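PDB 6WM6: extracellular solute-binding protein, family 5 from Chelativorans sp., which binds EDTA and related aminopolycarboxylates in the periplasm, probably to deliver them to an ABC transporter. Local coordinates for residues N96-E104 with V114-V122; W123-F134 with F187-L195. All coordinates share one frame; numbering follows the deposited sequence. Where two conformers were deposited one is given.

From the N terminus the chain first runs through 96-104, the entry to strand 100-108, then turns back so that strand 111-117 pairs with it. Contact 1 thus closes a short beta hairpin, with only nine residues between its segments. Without a break the chain goes on from V122 to W123, through the loop that leads into helix 131-141, and 52 residues later 187-195 returns against it; contact 2 closes this longer excursion, which includes strands 160-165 and 171-176. The two contacts follow in series and do not nest. They meet where A121 O faces I129 N and Y115 packs on F187, tying the four-stranded antiparallel sheet to the starts of helices 131-141 and 193-196.

Contact 1. Residues N96-E104 with V114-V122; sequences NTDLLESAE and VYRIREDAV. With EDO (1,2-ethanediol), chain F; EDO (1,2-ethanediol), chain K.
R116 sits opposite both E101 and S102, a classic beta bulge in the hairpin of strands 100-108 and 111-117. R116 O takes E101 N at 2.7 Å and, weakly, S102 N at 3.3 Å, so one carbonyl serves two successive amides. Beyond the bulge pairing is regular: R116 N reaches S102 O, and E104 and V114 exchange bonds in both directions.

On the face with S102, its OG lies 3.4 Å from R116 CB; a water joins this OG to V114 O. On the face with A103 and Y115 the contacts are apolar: A103 CB meets Y115 CD2 at 3.9 Å while L100 CD1 comes to the edge of the ring, which also packs on F134 and F187.

At the open end R118 grips the loop before the strand, where L99 CD1 touches both I117 CG2 and A121 CB. The backbone N of R118 binds L99 O, and its side chain, bent at chi3 (59°), turns back alongside the carbonyls of T97 and D98, with CD close to T97 O. Y242 O takes a second bond from NH1. R118 NH1 meets D98 O at 2.9 Å, on a lone pair in the carbonyl plane and 6° out of the guanidinium plane.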
# COMPACT_ATOMS: atom_id res chain seq x y z
N ASN A 96 9.10 7.36 16.14
CA ASN A 96 8.83 6.41 17.22
C ASN A 96 9.65 6.81 18.43
O ASN A 96 10.85 6.52 18.52
CB ASN A 96 9.19 5.02 16.73
CG ASN A 96 9.07 3.97 17.80
OD1 ASN A 96 8.67 4.26 18.93
ND2 ASN A 96 9.36 2.75 17.45
N THR A 97 9.00 7.44 19.41
CA THR A 97 9.68 7.90 20.62
C THR A 97 9.89 6.80 21.64
O THR A 97 10.55 7.04 22.66
CB THR A 97 8.90 9.06 21.25
OG1 THR A 97 7.54 8.73 21.40
CG2 THR A 97 9.01 10.31 20.38
N ASP A 98 9.33 5.62 21.42
CA ASP A 98 9.71 4.47 22.24
C ASP A 98 11.10 3.98 21.87
O ASP A 98 11.89 3.61 22.75
CB ASP A 98 8.68 3.35 22.09
CG ASP A 98 7.31 3.71 22.69
OD1 ASP A 98 7.29 4.48 23.67
OD2 ASP A 98 6.31 3.16 22.19
N LEU A 99 11.42 4.00 20.58
CA LEU A 99 12.72 3.57 20.08
C LEU A 99 13.75 4.68 20.10
O LEU A 99 14.92 4.44 20.45
CB LEU A 99 12.58 3.04 18.66
CG LEU A 99 13.86 2.65 17.97
CD1 LEU A 99 14.52 1.44 18.64
CD2 LEU A 99 13.56 2.33 16.51
N LEU A 100 13.36 5.89 19.72
CA LEU A 100 14.30 6.96 19.44
C LEU A 100 14.12 8.14 20.38
O LEU A 100 13.00 8.59 20.65
CB LEU A 100 14.13 7.48 18.00
CG LEU A 100 14.40 6.49 16.89
CD1 LEU A 100 14.06 7.11 15.54
CD2 LEU A 100 15.86 6.06 16.93
N GLU A 101 15.25 8.68 20.85
CA GLU A 101 15.24 10.01 21.45
C GLU A 101 15.06 11.08 20.38
O GLU A 101 14.31 12.04 20.57
CB GLU A 101 16.54 10.24 22.22
CG GLU A 101 16.64 11.61 22.87
CD GLU A 101 18.03 11.92 23.38
OE1 GLU A 101 18.84 10.97 23.51
OE2 GLU A 101 18.33 13.11 23.61
N SER A 102 15.74 10.92 19.25
CA SER A 102 15.70 11.92 18.19
C SER A 102 16.16 11.32 16.88
O SER A 102 16.86 10.30 16.83
CB SER A 102 16.57 13.12 18.56
OG SER A 102 17.92 12.73 18.78
N ALA A 103 15.76 11.99 15.80
CA ALA A 103 16.22 11.71 14.45
C ALA A 103 16.26 13.07 13.78
O ALA A 103 15.26 13.80 13.79
CB ALA A 103 15.27 10.78 13.73
N GLU A 104 17.42 13.46 13.26
CA GLU A 104 17.63 14.83 12.82
C GLU A 104 18.46 14.85 11.54
O GLU A 104 19.48 14.14 11.44
CB GLU A 104 18.36 15.64 13.91
CG GLU A 104 18.56 17.11 13.57
CD GLU A 104 19.15 17.90 14.71
OE1 GLU A 104 19.93 17.33 15.51
OE2 GLU A 104 18.84 19.12 14.80
N VAL A 114 21.22 11.87 11.79
CA VAL A 114 21.67 11.28 13.05
C VAL A 114 20.47 10.76 13.81
O VAL A 114 19.49 11.49 14.02
CB VAL A 114 22.46 12.29 13.91
CG1 VAL A 114 22.81 11.67 15.27
CG2 VAL A 114 23.71 12.71 13.19
N TYR A 115 20.54 9.49 14.20
CA TYR A 115 19.53 8.84 15.04
C TYR A 115 20.13 8.66 16.43
O TYR A 115 21.25 8.15 16.56
CB TYR A 115 19.13 7.47 14.49
CG TYR A 115 18.58 7.45 13.08
CD1 TYR A 115 19.43 7.33 12.00
CD2 TYR A 115 17.21 7.55 12.83
CE1 TYR A 115 18.94 7.30 10.70
CE2 TYR A 115 16.71 7.54 11.55
CZ TYR A 115 17.57 7.41 10.48
OH TYR A 115 17.11 7.41 9.18
N ARG A 116 19.41 9.05 17.46
CA ARG A 116 19.79 8.77 18.84
C ARG A 116 18.75 7.80 19.39
O ARG A 116 17.57 8.15 19.54
CB ARG A 116 19.90 10.05 19.66
CG ARG A 116 21.09 10.90 19.18
CD ARG A 116 21.25 12.24 19.90
NE ARG A 116 22.28 13.05 19.23
CZ ARG A 116 23.58 12.97 19.47
NH1 ARG A 116 24.05 12.12 20.39
NH2 ARG A 116 24.43 13.74 18.81
N ILE A 117 19.18 6.55 19.61
CA ILE A 117 18.32 5.48 20.09
C ILE A 117 18.20 5.60 21.60
O ILE A 117 19.19 5.85 22.30
CB ILE A 117 18.95 4.13 19.70
CG1 ILE A 117 19.14 4.04 18.19
CG2 ILE A 117 18.09 2.97 20.23
CD1 ILE A 117 20.01 2.84 17.79
N ARG A 118 16.98 5.39 22.13
CA ARG A 118 16.82 5.41 23.58
C ARG A 118 17.68 4.35 24.24
O ARG A 118 17.77 3.21 23.76
CB ARG A 118 15.36 5.18 23.96
CG ARG A 118 14.48 6.39 23.70
CD ARG A 118 13.08 6.21 24.28
NE ARG A 118 13.08 5.97 25.72
CZ ARG A 118 12.56 4.89 26.31
NH1 ARG A 118 11.97 3.92 25.61
NH2 ARG A 118 12.61 4.79 27.64
N GLU A 119 18.28 4.70 25.37
CA GLU A 119 19.10 3.75 26.10
C GLU A 119 18.32 2.50 26.45
O GLU A 119 18.84 1.38 26.34
CB GLU A 119 19.70 4.42 27.34
CG GLU A 119 20.79 5.43 26.99
CD GLU A 119 21.44 6.05 28.20
OE1 GLU A 119 22.17 7.05 28.04
OE2 GLU A 119 21.23 5.54 29.32
N ASP A 120 17.05 2.65 26.83
CA ASP A 120 16.23 1.52 27.28
C ASP A 120 15.64 0.69 26.15
O ASP A 120 15.00 -0.33 26.43
CB ASP A 120 15.12 2.01 28.19
CG ASP A 120 15.62 2.55 29.51
OD1 ASP A 120 16.78 2.26 29.87
OD2 ASP A 120 14.86 3.27 30.19
N ALA A 121 15.84 1.05 24.89
CA ALA A 121 15.35 0.22 23.79
C ALA A 121 16.19 -1.05 23.70
O ALA A 121 17.41 -1.01 23.48
CB ALA A 121 15.39 0.98 22.48
N VAL A 122 15.52 -2.19 23.88
CA VAL A 122 16.15 -3.50 23.91
C VAL A 122 15.31 -4.50 23.13
O VAL A 122 14.09 -4.35 22.99
CB VAL A 122 16.35 -4.01 25.36
CG1 VAL A 122 17.25 -3.08 26.16
CG2 VAL A 122 15.00 -4.23 26.05
C1 EDO F . 4.50 5.70 20.40
O1 EDO F . 3.45 6.53 19.88
C2 EDO F . 5.78 5.90 19.61
O2 EDO F . 5.77 7.18 18.98
C1 EDO K . 5.90 11.85 21.96
O1 EDO K . 5.45 10.63 21.32
C2 EDO K . 6.25 11.57 23.42
O2 EDO K . 5.08 11.18 24.14
O HOH W 1 19.38 12.90 16.48

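Contact 2. Residues W123-F134 with F187-L195; sequences WSDGVPITGDDF and FMFLYPAHL
D133 and A193 join the start of helix 131-141 to that of helix 193-196, an example of one carboxylate serving two helix N termini. Among the hydrogen bonds, A193 N meets D133 OD1 at 2.8 Å, nearly along the C-O axis, just after the N-cap residue P192. D133 OD2 stays within its own segment: W123 NE1 and T130 N reach it from opposite faces of the carboxylate plane. The T130 bond is half of a capping box, completed by D132 N on T130 OG1. The second link across the segments runs from H194 NE2 to D125 OD2, 2.7 Å long; it uses the syn lone pair and lies within 1° of the imidazole plane. D125 is steadied by an Asx turn, its OD1 accepting from V127 N.

Ring contacts surround these bonds. P192 CB sits over the centre of the six-membered ring of W123, 3.8 Å from the centroid, while I129 CG1 lies against the opposite face, toward the rim. V127 CG1 lies over the centre of one face of the H194 ring, a second CH-pi contact. With chi1 at 69°, H194 swings its ring between V127 and L195, with CE1 3.5 Å from W123 CD1.

The rings of F134 and F187 meet obliquely, planes at 44°, with F134 CD2 over the face of F187. L190 CD2 lies over the F134 ring, and L190 CD1 touches F134 CE1 at 3.8 Å.

One water bridges D133 OD1, H194 N and H194 ND1, another D133 O and Y191 N. With backbone amides, an indole N-H and water gathered on it, the D133 carboxylate is probably stabilised as an anion; the helix starts may add to this, although Y191 O, an acceptor 3.3 Å from D133 OD1, works against it.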
# COMPACT_ATOMS: atom_id res chain seq x y z
N TRP A 123 15.98 -5.54 22.63
CA TRP A 123 15.29 -6.72 22.10
C TRP A 123 14.77 -7.56 23.27
O TRP A 123 15.14 -7.36 24.43
CB TRP A 123 16.24 -7.52 21.21
CG TRP A 123 16.70 -6.78 20.00
CD1 TRP A 123 17.92 -6.19 19.80
CD2 TRP A 123 15.94 -6.53 18.81
NE1 TRP A 123 17.97 -5.60 18.56
CE2 TRP A 123 16.77 -5.80 17.93
CE3 TRP A 123 14.65 -6.87 18.41
CZ2 TRP A 123 16.33 -5.37 16.68
CZ3 TRP A 123 14.21 -6.47 17.16
CH2 TRP A 123 15.04 -5.71 16.32
N SER A 124 13.93 -8.55 22.94
CA SER A 124 13.24 -9.33 23.96
C SER A 124 14.16 -10.20 24.78
O SER A 124 13.73 -10.72 25.82
CB SER A 124 12.15 -10.17 23.31
OG SER A 124 12.68 -10.90 22.23
N ASP A 125 15.39 -10.40 24.34
CA ASP A 125 16.39 -11.13 25.12
C ASP A 125 17.27 -10.20 25.95
O ASP A 125 18.25 -10.67 26.56
CB ASP A 125 17.25 -12.00 24.18
CG ASP A 125 17.92 -11.20 23.07
OD1 ASP A 125 17.88 -9.95 23.07
OD2 ASP A 125 18.52 -11.85 22.16
N GLY A 126 16.93 -8.91 26.02
CA GLY A 126 17.67 -7.94 26.79
C GLY A 126 18.83 -7.29 26.07
O GLY A 126 19.43 -6.34 26.61
N VAL A 127 19.18 -7.75 24.88
CA VAL A 127 20.27 -7.14 24.13
C VAL A 127 19.82 -5.77 23.63
O VAL A 127 18.75 -5.66 22.99
CB VAL A 127 20.68 -8.06 22.97
CG1 VAL A 127 21.71 -7.37 22.09
CG2 VAL A 127 21.22 -9.39 23.52
N PRO A 128 20.56 -4.70 23.90
CA PRO A 128 20.11 -3.37 23.45
C PRO A 128 19.92 -3.32 21.94
O PRO A 128 20.63 -3.97 21.16
CB PRO A 128 21.25 -2.44 23.90
CG PRO A 128 21.89 -3.18 25.08
CD PRO A 128 21.79 -4.64 24.72
N ILE A 129 18.94 -2.51 21.52
CA ILE A 129 18.82 -2.14 20.11
C ILE A 129 19.87 -1.07 19.84
O ILE A 129 19.96 -0.07 20.58
CB ILE A 129 17.40 -1.64 19.78
CG1 ILE A 129 16.40 -2.77 20.07
CG2 ILE A 129 17.33 -1.20 18.32
CD1 ILE A 129 14.93 -2.36 19.90
N THR A 130 20.67 -1.26 18.79
CA THR A 130 21.82 -0.41 18.57
C THR A 130 22.02 -0.15 17.07
O THR A 130 21.29 -0.66 16.22
CB THR A 130 23.14 -1.01 19.09
OG1 THR A 130 23.47 -2.18 18.31
CG2 THR A 130 23.06 -1.38 20.57
N GLY A 131 23.07 0.60 16.75
CA GLY A 131 23.49 0.77 15.38
C GLY A 131 23.77 -0.52 14.64
O GLY A 131 23.68 -0.55 13.41
N ASP A 132 24.10 -1.61 15.36
CA ASP A 132 24.27 -2.89 14.68
C ASP A 132 23.01 -3.25 13.89
O ASP A 132 23.07 -3.81 12.79
CB ASP A 132 24.52 -4.02 15.68
CG ASP A 132 25.89 -4.00 16.30
OD1 ASP A 132 26.78 -3.25 15.85
OD2 ASP A 132 26.08 -4.79 17.26
N ASP A 133 21.85 -2.93 14.46
CA ASP A 133 20.60 -3.25 13.81
C ASP A 133 20.33 -2.34 12.61
O ASP A 133 19.83 -2.80 11.58
CB ASP A 133 19.47 -3.20 14.84
CG ASP A 133 19.74 -4.13 16.01
OD1 ASP A 133 20.03 -5.32 15.75
OD2 ASP A 133 19.70 -3.67 17.18
N PHE A 134 20.65 -1.04 12.74
CA PHE A 134 20.54 -0.15 11.58
C PHE A 134 21.48 -0.61 10.47
O PHE A 134 21.09 -0.66 9.31
CB PHE A 134 20.87 1.30 11.99
CG PHE A 134 19.74 2.03 12.67
CD1 PHE A 134 19.34 1.68 13.95
CD2 PHE A 134 19.10 3.08 12.04
CE1 PHE A 134 18.30 2.37 14.58
CE2 PHE A 134 18.05 3.77 12.65
CZ PHE A 134 17.66 3.40 13.93
N PHE A 187 14.61 2.63 7.50
CA PHE A 187 14.66 1.95 8.79
C PHE A 187 13.27 1.83 9.42
O PHE A 187 13.11 1.91 10.64
CB PHE A 187 15.66 2.63 9.74
CG PHE A 187 17.00 2.83 9.12
CD1 PHE A 187 17.86 1.76 8.95
CD2 PHE A 187 17.39 4.06 8.70
CE1 PHE A 187 19.11 1.93 8.37
CE2 PHE A 187 18.64 4.25 8.12
CZ PHE A 187 19.48 3.17 7.95
N MET A 188 12.25 1.59 8.59
CA MET A 188 10.90 1.42 9.11
C MET A 188 10.69 0.04 9.69
O MET A 188 9.68 -0.19 10.38
CB MET A 188 9.85 1.74 8.05
CG MET A 188 8.44 1.87 8.63
SD MET A 188 7.20 2.55 7.51
CE MET A 188 7.74 4.24 7.40
N PHE A 189 11.58 -0.91 9.39
CA PHE A 189 11.48 -2.27 9.89
C PHE A 189 12.88 -2.71 10.26
O PHE A 189 13.73 -2.87 9.38
CB PHE A 189 10.88 -3.20 8.84
CG PHE A 189 9.55 -2.74 8.31
CD1 PHE A 189 8.39 -2.99 9.00
CD2 PHE A 189 9.50 -2.04 7.12
CE1 PHE A 189 7.17 -2.52 8.51
CE2 PHE A 189 8.27 -1.57 6.63
CZ PHE A 189 7.13 -1.83 7.33
N LEU A 190 13.15 -2.88 11.55
CA LEU A 190 14.45 -3.30 12.04
C LEU A 190 14.38 -4.73 12.56
O LEU A 190 13.40 -5.13 13.19
CB LEU A 190 14.94 -2.37 13.15
CG LEU A 190 15.25 -0.94 12.71
CD1 LEU A 190 15.50 -0.05 13.91
CD2 LEU A 190 16.46 -0.95 11.79
N TYR A 191 15.46 -5.49 12.32
CA TYR A 191 15.58 -6.90 12.68
C TYR A 191 16.79 -7.09 13.58
O TYR A 191 17.76 -6.32 13.53
CB TYR A 191 15.66 -7.75 11.40
CG TYR A 191 14.39 -7.61 10.60
CD1 TYR A 191 13.29 -8.42 10.87
CD2 TYR A 191 14.24 -6.62 9.64
CE1 TYR A 191 12.10 -8.27 10.19
CE2 TYR A 191 13.04 -6.46 8.94
CZ TYR A 191 11.98 -7.30 9.22
OH TYR A 191 10.76 -7.14 8.56
N PRO A 192 16.77 -8.13 14.43
CA PRO A 192 17.86 -8.28 15.41
C PRO A 192 19.16 -8.81 14.80
O PRO A 192 19.31 -10.03 14.56
CB PRO A 192 17.27 -9.25 16.44
CG PRO A 192 16.28 -10.06 15.64
CD PRO A 192 15.67 -9.07 14.69
N ALA A 193 20.11 -7.91 14.60
CA ALA A 193 21.37 -8.26 13.95
C ALA A 193 22.13 -9.32 14.72
O ALA A 193 22.75 -10.20 14.13
CB ALA A 193 22.24 -7.02 13.78
N HIS A 194 22.09 -9.27 16.06
CA HIS A 194 22.85 -10.22 16.86
C HIS A 194 22.30 -11.63 16.73
O HIS A 194 23.05 -12.59 16.96
CB HIS A 194 22.90 -9.79 18.32
CG HIS A 194 21.60 -9.88 19.04
ND1 HIS A 194 20.59 -8.94 18.88
CD2 HIS A 194 21.14 -10.77 19.94
CE1 HIS A 194 19.57 -9.28 19.65
NE2 HIS A 194 19.88 -10.38 20.30
N LEU A 195 21.03 -11.79 16.39
CA LEU A 195 20.48 -13.11 16.11
C LEU A 195 20.72 -13.51 14.66
O LEU A 195 21.11 -14.65 14.39
CB LEU A 195 18.99 -13.16 16.47
CG LEU A 195 18.69 -12.81 17.91
CD1 LEU A 195 17.20 -12.81 18.22
CD2 LEU A 195 19.40 -13.78 18.86
O HOH W 2 18.06 -4.93 11.22
O HOH W 3 21.38 -6.65 17.61